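Local coordinates for protein putative adenosine kinase (Schistosoma mansoni, PDB 3VAS) that phosphorylates adenosine to AMP as a ribokinase-fold (pfkB family) nucleoside kinase, probably with ATP as the phosphate donor, at residues A[93-98]-A[326-331]; A[87-92]-A[117-122]. One frame throughout, in Å; residues are numbered along the deposited sequence.

Interaction 1: residues A[93-98]-A[326-331]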
ATOM      1  N   TRP A  93     -10.772  -7.054   7.652  1.00 21.00           N
ATOM      2  CA  TRP A  93     -12.083  -7.402   7.108  1.00 21.83           C
ATOM      3  C   TRP A  93     -12.137  -8.874   6.681  1.00 25.89           C
ATOM      4  O   TRP A  93     -13.105  -9.588   6.968  1.00 24.12           O
ATOM      5  CB  TRP A  93     -12.362  -6.479   5.924  1.00 27.21           C
ATOM      6  CG  TRP A  93     -13.694  -6.610   5.245  1.00 26.67           C
ATOM      7  CD1 TRP A  93     -14.885  -6.072   5.652  1.00 25.28           C
ATOM      8  CD2 TRP A  93     -13.954  -7.262   3.997  1.00 24.06           C
ATOM      9  NE1 TRP A  93     -15.874  -6.375   4.742  1.00 24.72           N
ATOM     10  CE2 TRP A  93     -15.325  -7.103   3.717  1.00 24.09           C
ATOM     11  CE3 TRP A  93     -13.160  -7.976   3.093  1.00 24.25           C
ATOM     12  CZ2 TRP A  93     -15.919  -7.631   2.572  1.00 28.08           C
ATOM     13  CZ3 TRP A  93     -13.751  -8.499   1.956  1.00 23.96           C
ATOM     14  CH2 TRP A  93     -15.116  -8.325   1.706  1.00 27.93           C
ATOM     15  N   ILE A  94     -11.089  -9.327   6.002  1.00 23.93           N
ATOM     16  CA  ILE A  94     -10.996 -10.718   5.581  1.00 26.27           C
ATOM     17  C   ILE A  94     -11.002 -11.673   6.772  1.00 28.67           C
ATOM     18  O   ILE A  94     -11.804 -12.603   6.826  1.00 32.92           O
ATOM     19  CB  ILE A  94      -9.736 -10.964   4.731  1.00 25.86           C
ATOM     20  CG1 ILE A  94      -9.870 -10.246   3.385  1.00 23.49           C
ATOM     21  CG2 ILE A  94      -9.508 -12.467   4.530  1.00 26.66           C
ATOM     22  CD1 ILE A  94      -8.639 -10.320   2.517  1.00 23.85           C
ATOM     23  N   ILE A  95     -10.118 -11.427   7.731  1.00 28.09           N
ATOM     24  CA  ILE A  95      -9.945 -12.331   8.865  1.00 28.46           C
ATOM     25  C   ILE A  95     -11.158 -12.310   9.797  1.00 29.63           C
ATOM     26  O   ILE A  95     -11.475 -13.315  10.434  1.00 28.04           O
ATOM     27  CB  ILE A  95      -8.620 -12.042   9.606  1.00 29.62           C
ATOM     28  CG1 ILE A  95      -7.446 -12.270   8.643  1.00 29.44           C
ATOM     29  CG2 ILE A  95      -8.481 -12.913  10.843  1.00 26.25           C
ATOM     30  CD1 ILE A  95      -6.085 -12.080   9.249  1.00 30.52           C
ATOM     31  N   GLN A  96     -11.828 -11.163   9.864  1.00 32.33           N
ATOM     32  CA  GLN A  96     -13.156 -11.066  10.473  1.00 38.90           C
ATOM     33  C   GLN A  96     -13.163 -11.319  11.984  1.00 41.62           C
ATOM     34  O   GLN A  96     -14.214 -11.544  12.577  1.00 45.90           O
ATOM     35  CB  GLN A  96     -14.121 -12.027   9.766  1.00 42.37           C
ATOM     36  CG  GLN A  96     -15.556 -11.558   9.669  1.00 46.40           C
ATOM     37  CD  GLN A  96     -16.452 -12.614   9.049  1.00 54.07           C
ATOM     38  OE1 GLN A  96     -15.969 -13.624   8.527  1.00 54.02           O
ATOM     39  NE2 GLN A  96     -17.764 -12.392   9.109  1.00 57.35           N
ATOM     40  N   LYS A  97     -11.987 -11.303  12.600  1.00 38.44           N
ATOM     41  CA  LYS A  97     -11.896 -11.341  14.051  1.00 34.77           C
ATOM     42  C   LYS A  97     -11.533  -9.947  14.545  1.00 32.90           C
ATOM     43  O   LYS A  97     -10.533  -9.373  14.107  1.00 29.24           O
ATOM     44  CB  LYS A  97     -10.844 -12.343  14.523  1.00 33.50           C
ATOM     45  CG  LYS A  97     -10.691 -12.348  16.036  1.00 37.54           C
ATOM     46  CD  LYS A  97      -9.511 -13.164  16.507  1.00 42.01           C
ATOM     47  CE  LYS A  97      -9.441 -13.167  18.026  1.00 46.70           C
ATOM     48  NZ  LYS A  97      -8.294 -13.971  18.531  1.00 51.15           N
ATOM     49  N   PRO A  98     -12.346  -9.398  15.460  1.00 33.63           N
ATOM     50  CA  PRO A  98     -12.166  -8.013  15.915  1.00 27.64           C
ATOM     51  C   PRO A  98     -10.785  -7.758  16.518  1.00 32.94           C
ATOM     52  O   PRO A  98     -10.318  -8.549  17.333  1.00 35.17           O
ATOM     53  CB  PRO A  98     -13.251  -7.844  16.986  1.00 29.20           C
ATOM     54  CG  PRO A  98     -14.264  -8.928  16.702  1.00 30.49           C
ATOM     55  CD  PRO A  98     -13.483 -10.068  16.121  1.00 32.54           C
ATOM     56  N   PHE A 326      -3.240 -11.715   0.034  1.00 17.65           N
ATOM     57  CA  PHE A 326      -2.111 -12.627   0.195  1.00 18.76           C
ATOM     58  C   PHE A 326      -1.751 -12.823   1.661  1.00 19.06           C
ATOM     59  O   PHE A 326      -1.666 -13.949   2.138  1.00 20.63           O
ATOM     60  CB  PHE A 326      -0.865 -12.149  -0.562  1.00 16.97           C
ATOM     61  CG  PHE A 326       0.294 -13.110  -0.462  1.00 18.41           C
ATOM     62  CD1 PHE A 326       0.418 -14.159  -1.363  1.00 18.08           C
ATOM     63  CD2 PHE A 326       1.233 -12.988   0.553  1.00 18.16           C
ATOM     64  CE1 PHE A 326       1.467 -15.065  -1.261  1.00 25.69           C
ATOM     65  CE2 PHE A 326       2.285 -13.883   0.661  1.00 23.16           C
ATOM     66  CZ  PHE A 326       2.402 -14.926  -0.251  1.00 25.81           C
ATOM     67  N   ILE A 327      -1.519 -11.717   2.361  1.00 19.53           N
ATOM     68  CA  ILE A 327      -1.040 -11.761   3.738  1.00 19.71           C
ATOM     69  C   ILE A 327      -2.022 -12.442   4.690  1.00 21.51           C
ATOM     70  O   ILE A 327      -1.620 -13.274   5.503  1.00 22.02           O
ATOM     71  CB  ILE A 327      -0.691 -10.351   4.244  1.00 18.47           C
ATOM     72  CG1 ILE A 327       0.489  -9.788   3.442  1.00 18.07           C
ATOM     73  CG2 ILE A 327      -0.365 -10.371   5.735  1.00 19.80           C
ATOM     74  CD1 ILE A 327       0.724  -8.311   3.668  1.00 17.83           C
ATOM     75  N   ALA A 328      -3.304 -12.098   4.570  1.00 21.50           N
ATOM     76  CA  ALA A 328      -4.341 -12.651   5.439  1.00 23.30           C
ATOM     77  C   ALA A 328      -4.339 -14.171   5.416  1.00 26.85           C
ATOM     78  O   ALA A 328      -4.557 -14.814   6.444  1.00 27.63           O
ATOM     79  CB  ALA A 328      -5.721 -12.120   5.046  1.00 20.16           C
ATOM     80  N   ASP A 329      -4.090 -14.739   4.240  1.00 29.47           N
ATOM     81  CA  ASP A 329      -4.058 -16.192   4.090  1.00 31.50           C
ATOM     82  C   ASP A 329      -2.704 -16.762   4.486  1.00 29.05           C
ATOM     83  O   ASP A 329      -2.630 -17.765   5.192  1.00 28.62           O
ATOM     84  CB  ASP A 329      -4.423 -16.608   2.661  1.00 31.05           C
ATOM     85  CG  ASP A 329      -5.883 -17.019   2.530  1.00 36.88           C
ATOM     86  OD1 ASP A 329      -6.732 -16.447   3.246  1.00 38.59           O
ATOM     87  OD2 ASP A 329      -6.184 -17.923   1.721  1.00 40.99           O
ATOM     88  N   TYR A 330      -1.637 -16.098   4.050  1.00 26.00           N
ATOM     89  CA  TYR A 330      -0.277 -16.572   4.282  1.00 25.04           C
ATOM     90  C   TYR A 330       0.080 -16.647   5.769  1.00 27.62           C
ATOM     91  O   TYR A 330       0.762 -17.578   6.198  1.00 31.00           O
ATOM     92  CB  TYR A 330       0.732 -15.691   3.533  1.00 23.97           C
ATOM     93  CG  TYR A 330       2.118 -16.279   3.459  1.00 30.01           C
ATOM     94  CD1 TYR A 330       2.414 -17.291   2.554  1.00 33.79           C
ATOM     95  CD2 TYR A 330       3.135 -15.819   4.285  1.00 34.95           C
ATOM     96  CE1 TYR A 330       3.684 -17.837   2.476  1.00 35.42           C
ATOM     97  CE2 TYR A 330       4.411 -16.359   4.215  1.00 37.88           C
ATOM     98  CZ  TYR A 330       4.678 -17.368   3.308  1.00 38.65           C
ATOM     99  OH  TYR A 330       5.943 -17.913   3.234  1.00 43.59           O
ATOM    100  N   ILE A 331      -0.376 -15.672   6.553  1.00 27.00           N
ATOM    101  CA  ILE A 331      -0.071 -15.658   7.983  1.00 27.71           C
ATOM    102  C   ILE A 331      -0.933 -16.638   8.776  1.00 30.74           C
ATOM    103  O   ILE A 331      -0.683 -16.871   9.958  1.00 31.25           O
ATOM    104  CB  ILE A 331      -0.214 -14.253   8.600  1.00 29.67           C
ATOM    105  CG1 ILE A 331      -1.680 -13.809   8.611  1.00 26.81           C
ATOM    106  CG2 ILE A 331       0.683 -13.250   7.872  1.00 30.44           C
ATOM    107  CD1 ILE A 331      -1.892 -12.463   9.274  1.00 23.99           C
TER
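The methyl group of Ala328 is received between Ile94 and Ile95, two consecutive residues in the last turn of helix 83-95. Ile94 touches it with CG2, the branch that a chi1 of -68° sets anti to the backbone N; CG2 lies 3.8 Å from Ala328 CB. Ile95 has nearly the same first torsion but offers its other branch, and its CG1 stands 4.0 Å from Ala328 CB. One small side chain thus meets both isoleucines and lets the helices come close, with the CA atoms of Ile95 and Ala328 6.6 Å apart. This is the tight part of the contact. It is purely apolar, and Ile94 and Ala328 are buried.

Towards the end of helix 318-330 the packing is looser. Ile95 CD1 and Ile331 CD1 meet tip to tip at 4.2 Å, and both residues are partly exposed. Leu22 touches both of these isoleucines. Beyond Ile95 the chain turns out of its helix: Gln96 takes a positive phi of 67° and is exposed. On the Ile94 flank Asp329 only comes near: its OD1 stays 5.0 Å from Ile94 CG2 and forms a salt bridge with Arg332 instead.

The contact joins two helices of the ribokinase-like domain far apart in sequence. Arg361 binds the carbonyl oxygens of Trp93 and Ile94 at the end of helix 83-95, and its side chain also makes a cation-pi contact with the indole of Trp93. Helix 318-330 is covered elsewhere by helix 336-351, which Phe326 meets at Ser339 and Ala343. Phe326 also reaches Leu279 and Ile281 on strand 279-284, while Ile327 packs on Tyr183 and Ile331 on Val181, both of strand 181-185.

Interaction 2: residues A[87-92]-A[117-122]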
ATOM      1  N   THR A  87      -4.753  -1.771   2.793  1.00 19.89           N
ATOM      2  CA  THR A  87      -4.290  -3.143   2.956  1.00 19.74           C
ATOM      3  C   THR A  87      -4.592  -3.699   4.344  1.00 21.06           C
ATOM      4  O   THR A  87      -5.147  -4.791   4.481  1.00 22.93           O
ATOM      5  CB  THR A  87      -2.774  -3.242   2.671  1.00 14.75           C
ATOM      6  OG1 THR A  87      -2.537  -2.976   1.284  1.00 17.05           O
ATOM      7  CG2 THR A  87      -2.240  -4.626   3.008  1.00 15.40           C
ATOM      8  N   VAL A  88      -4.239  -2.940   5.374  1.00 20.56           N
ATOM      9  CA  VAL A  88      -4.406  -3.403   6.746  1.00 20.31           C
ATOM     10  C   VAL A  88      -5.873  -3.570   7.142  1.00 20.44           C
ATOM     11  O   VAL A  88      -6.238  -4.542   7.800  1.00 22.86           O
ATOM     12  CB  VAL A  88      -3.671  -2.478   7.730  1.00 23.08           C
ATOM     13  CG1 VAL A  88      -4.064  -2.789   9.173  1.00 23.06           C
ATOM     14  CG2 VAL A  88      -2.174  -2.611   7.529  1.00 22.29           C
ATOM     15  N   LYS A  89      -6.726  -2.642   6.728  1.00 22.50           N
ATOM     16  CA  LYS A  89      -8.131  -2.757   7.092  1.00 22.42           C
ATOM     17  C   LYS A  89      -8.823  -3.882   6.323  1.00 21.90           C
ATOM     18  O   LYS A  89      -9.779  -4.477   6.816  1.00 23.84           O
ATOM     19  CB  LYS A  89      -8.871  -1.421   6.955  1.00 23.71           C
ATOM     20  CG  LYS A  89      -9.152  -0.955   5.540  1.00 23.90           C
ATOM     21  CD  LYS A  89      -9.754   0.454   5.570  1.00 25.27           C
ATOM     22  CE  LYS A  89     -10.322   0.854   4.217  1.00 26.23           C
ATOM     23  NZ  LYS A  89     -10.925   2.218   4.250  1.00 26.54           N
ATOM     24  N   MET A  90      -8.336  -4.196   5.126  1.00 22.06           N
ATOM     25  CA  MET A  90      -8.901  -5.330   4.400  1.00 20.39           C
ATOM     26  C   MET A  90      -8.419  -6.656   4.991  1.00 21.49           C
ATOM     27  O   MET A  90      -9.176  -7.626   5.023  1.00 23.92           O
ATOM     28  CB  MET A  90      -8.620  -5.268   2.897  1.00 20.02           C
ATOM     29  CG  MET A  90      -9.342  -6.369   2.117  1.00 21.89           C
ATOM     30  SD  MET A  90      -9.225  -6.188   0.325  1.00 22.67           S
ATOM     31  CE  MET A  90     -10.391  -7.432  -0.236  1.00 19.54           C
ATOM     32  N   ILE A  91      -7.174  -6.701   5.463  1.00 22.20           N
ATOM     33  CA  ILE A  91      -6.701  -7.877   6.195  1.00 23.41           C
ATOM     34  C   ILE A  91      -7.639  -8.127   7.375  1.00 26.68           C
ATOM     35  O   ILE A  91      -8.055  -9.256   7.631  1.00 24.94           O
ATOM     36  CB  ILE A  91      -5.273  -7.691   6.735  1.00 19.82           C
ATOM     37  CG1 ILE A  91      -4.267  -7.584   5.589  1.00 19.10           C
ATOM     38  CG2 ILE A  91      -4.890  -8.849   7.659  1.00 20.46           C
ATOM     39  CD1 ILE A  91      -2.843  -7.353   6.053  1.00 17.83           C
ATOM     40  N   GLN A  92      -7.980  -7.050   8.074  1.00 26.98           N
ATOM     41  CA  GLN A  92      -8.901  -7.104   9.201  1.00 23.76           C
ATOM     42  C   GLN A  92     -10.294  -7.578   8.773  1.00 25.10           C
ATOM     43  O   GLN A  92     -10.914  -8.403   9.444  1.00 27.83           O
ATOM     44  CB  GLN A  92      -8.978  -5.723   9.870  1.00 20.86           C
ATOM     45  CG  GLN A  92     -10.042  -5.604  10.958  1.00 25.02           C
ATOM     46  CD  GLN A  92      -9.734  -6.455  12.175  1.00 29.51           C
ATOM     47  OE1 GLN A  92      -8.649  -6.359  12.754  1.00 31.18           O
ATOM     48  NE2 GLN A  92     -10.688  -7.298  12.569  1.00 30.44           N
ATOM     49  N   LYS A 117     -11.187   8.038  10.777  1.00 30.64           N
ATOM     50  CA  LYS A 117     -11.119   7.330  12.057  1.00 30.75           C
ATOM     51  C   LYS A 117     -12.363   6.480  12.323  1.00 28.54           C
ATOM     52  O   LYS A 117     -12.254   5.338  12.770  1.00 28.23           O
ATOM     53  CB  LYS A 117     -10.881   8.293  13.224  1.00 33.00           C
ATOM     54  CG  LYS A 117     -10.666   7.583  14.562  1.00 37.57           C
ATOM     55  CD  LYS A 117     -10.764   8.539  15.751  1.00 43.44           C
ATOM     56  CE  LYS A 117      -9.671   9.596  15.712  1.00 48.13           C
ATOM     57  NZ  LYS A 117      -9.770  10.564  16.849  1.00 52.91           N
ATOM     58  N   ASN A 118     -13.543   7.036  12.058  1.00 26.95           N
ATOM     59  CA  ASN A 118     -14.791   6.297  12.259  1.00 29.28           C
ATOM     60  C   ASN A 118     -14.908   5.090  11.333  1.00 30.36           C
ATOM     61  O   ASN A 118     -15.507   4.079  11.689  1.00 32.45           O
ATOM     62  CB  ASN A 118     -16.011   7.204  12.081  1.00 28.58           C
ATOM     63  CG  ASN A 118     -16.126   8.257  13.169  1.00 35.78           C
ATOM     64  OD1 ASN A 118     -15.524   8.138  14.239  1.00 37.19           O
ATOM     65  ND2 ASN A 118     -16.908   9.292  12.901  1.00 39.38           N
ATOM     66  N   ASP A 119     -14.338   5.213  10.138  1.00 29.86           N
ATOM     67  CA  ASP A 119     -14.347   4.138   9.158  1.00 32.56           C
ATOM     68  C   ASP A 119     -13.544   2.951   9.688  1.00 32.88           C
ATOM     69  O   ASP A 119     -13.949   1.800   9.541  1.00 32.47           O
ATOM     70  CB  ASP A 119     -13.766   4.640   7.833  1.00 37.21           C
ATOM     71  CG  ASP A 119     -13.992   3.677   6.689  1.00 42.52           C
ATOM     72  OD1 ASP A 119     -15.167   3.467   6.315  1.00 49.45           O
ATOM     73  OD2 ASP A 119     -12.997   3.146   6.149  1.00 38.94           O
ATOM     74  N   CYS A 120     -12.411   3.245  10.321  1.00 30.66           N
ATOM     75  CA  CYS A 120     -11.572   2.213  10.926  1.00 28.33           C
ATOM     76  C   CYS A 120     -12.271   1.492  12.076  1.00 29.96           C
ATOM     77  O   CYS A 120     -12.227   0.257  12.174  1.00 26.01           O
ATOM     78  CB  CYS A 120     -10.266   2.823  11.431  1.00 24.46           C
ATOM     79  SG  CYS A 120      -9.194   3.413  10.117  1.00 24.72           S
ATOM     80  N   SER A 121     -12.903   2.266  12.951  1.00 30.16           N
ATOM     81  CA  SER A 121     -13.617   1.700  14.089  1.00 34.12           C
ATOM     82  C   SER A 121     -14.773   0.811  13.643  1.00 33.56           C
ATOM     83  O   SER A 121     -15.064  -0.203  14.274  1.00 33.75           O
ATOM     84  CB  SER A 121     -14.125   2.810  15.009  1.00 36.71           C
ATOM     85  OG  SER A 121     -13.034   3.509  15.576  1.00 41.81           O
ATOM     86  N   ALA A 122     -15.427   1.196  12.553  1.00 31.89           N
ATOM     87  CA  ALA A 122     -16.522   0.409  12.002  1.00 34.16           C
ATOM     88  C   ALA A 122     -16.033  -0.966  11.551  1.00 34.73           C
ATOM     89  O   ALA A 122     -16.802  -1.923  11.517  1.00 33.05           O
ATOM     90  CB  ALA A 122     -17.168   1.144  10.843  1.00 33.71           C
TER
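Lys89 reaches Asp119 through a first torsion of 73°, which places CG between the backbone N and the carbonyl carbon, and through an extended chain from there to NZ. Asp119 answers with CG anti to its own backbone N (chi1 -168°), which swings the carboxylate towards the lysine. The result is a salt bridge between two helices of the ribokinase-like fold, 83-95 and 111-122, which are separated in sequence by strand 101-107.

The two side chains cross at about a right angle. NZ of Lys89 donates a hydrogen bond to OD2 of Asp119 over 3.0 Å. The lysine carbon next to the charge, CE, remains 4.0 Å from Asp119 OD2, so the ammonium end makes the close contact. The closest CA atoms, those of Lys89 and Cys120, are 7.2 Å apart.

Lys89 is buried and Asp119 partly exposed, so the ion pair runs from the interior towards the surface. The carboxylate would be expected to offset the charge of this largely buried lysine. Leu123 and Leu125 touch the side chain of Lys89, giving the lysine apolar neighbours beside its charged partner. Cys120 turns to strand 126-131, where it packs on Thr127 and Phe129. The lysine side chain comes within about 8 Å of the bound adenosine, near the pocket but not in contact with the nucleoside.

One oxygen of Asp119 thus carries the polar link between the segments: OD2 is approached by Lys89 NZ nearly along its C-O axis, while the carboxylate carbon CG is 4.2 Å from that nitrogen.

In the fold
Interactions 1 and 2 use successive parts of helix 83-95. In interaction 1 its last turn packs on helix 318-330, and in interaction 2 the preceding turns reach helix 111-122. Both contacts are partly buried, and each runs from buried residues to partly exposed ones. Their chemistry differs: interaction 1 is close apolar packing of small and branched side chains, while interaction 2 is a single ion pair between one long and one short polar side chain. They also touch each other. Ile91 of 87-92 packs on Ile327 of 326-331, its CD1 lying 3.9 Å from Ile327 CG2. Gln92 NE2 probably hydrogen-bonds the carbonyl oxygen of Lys97.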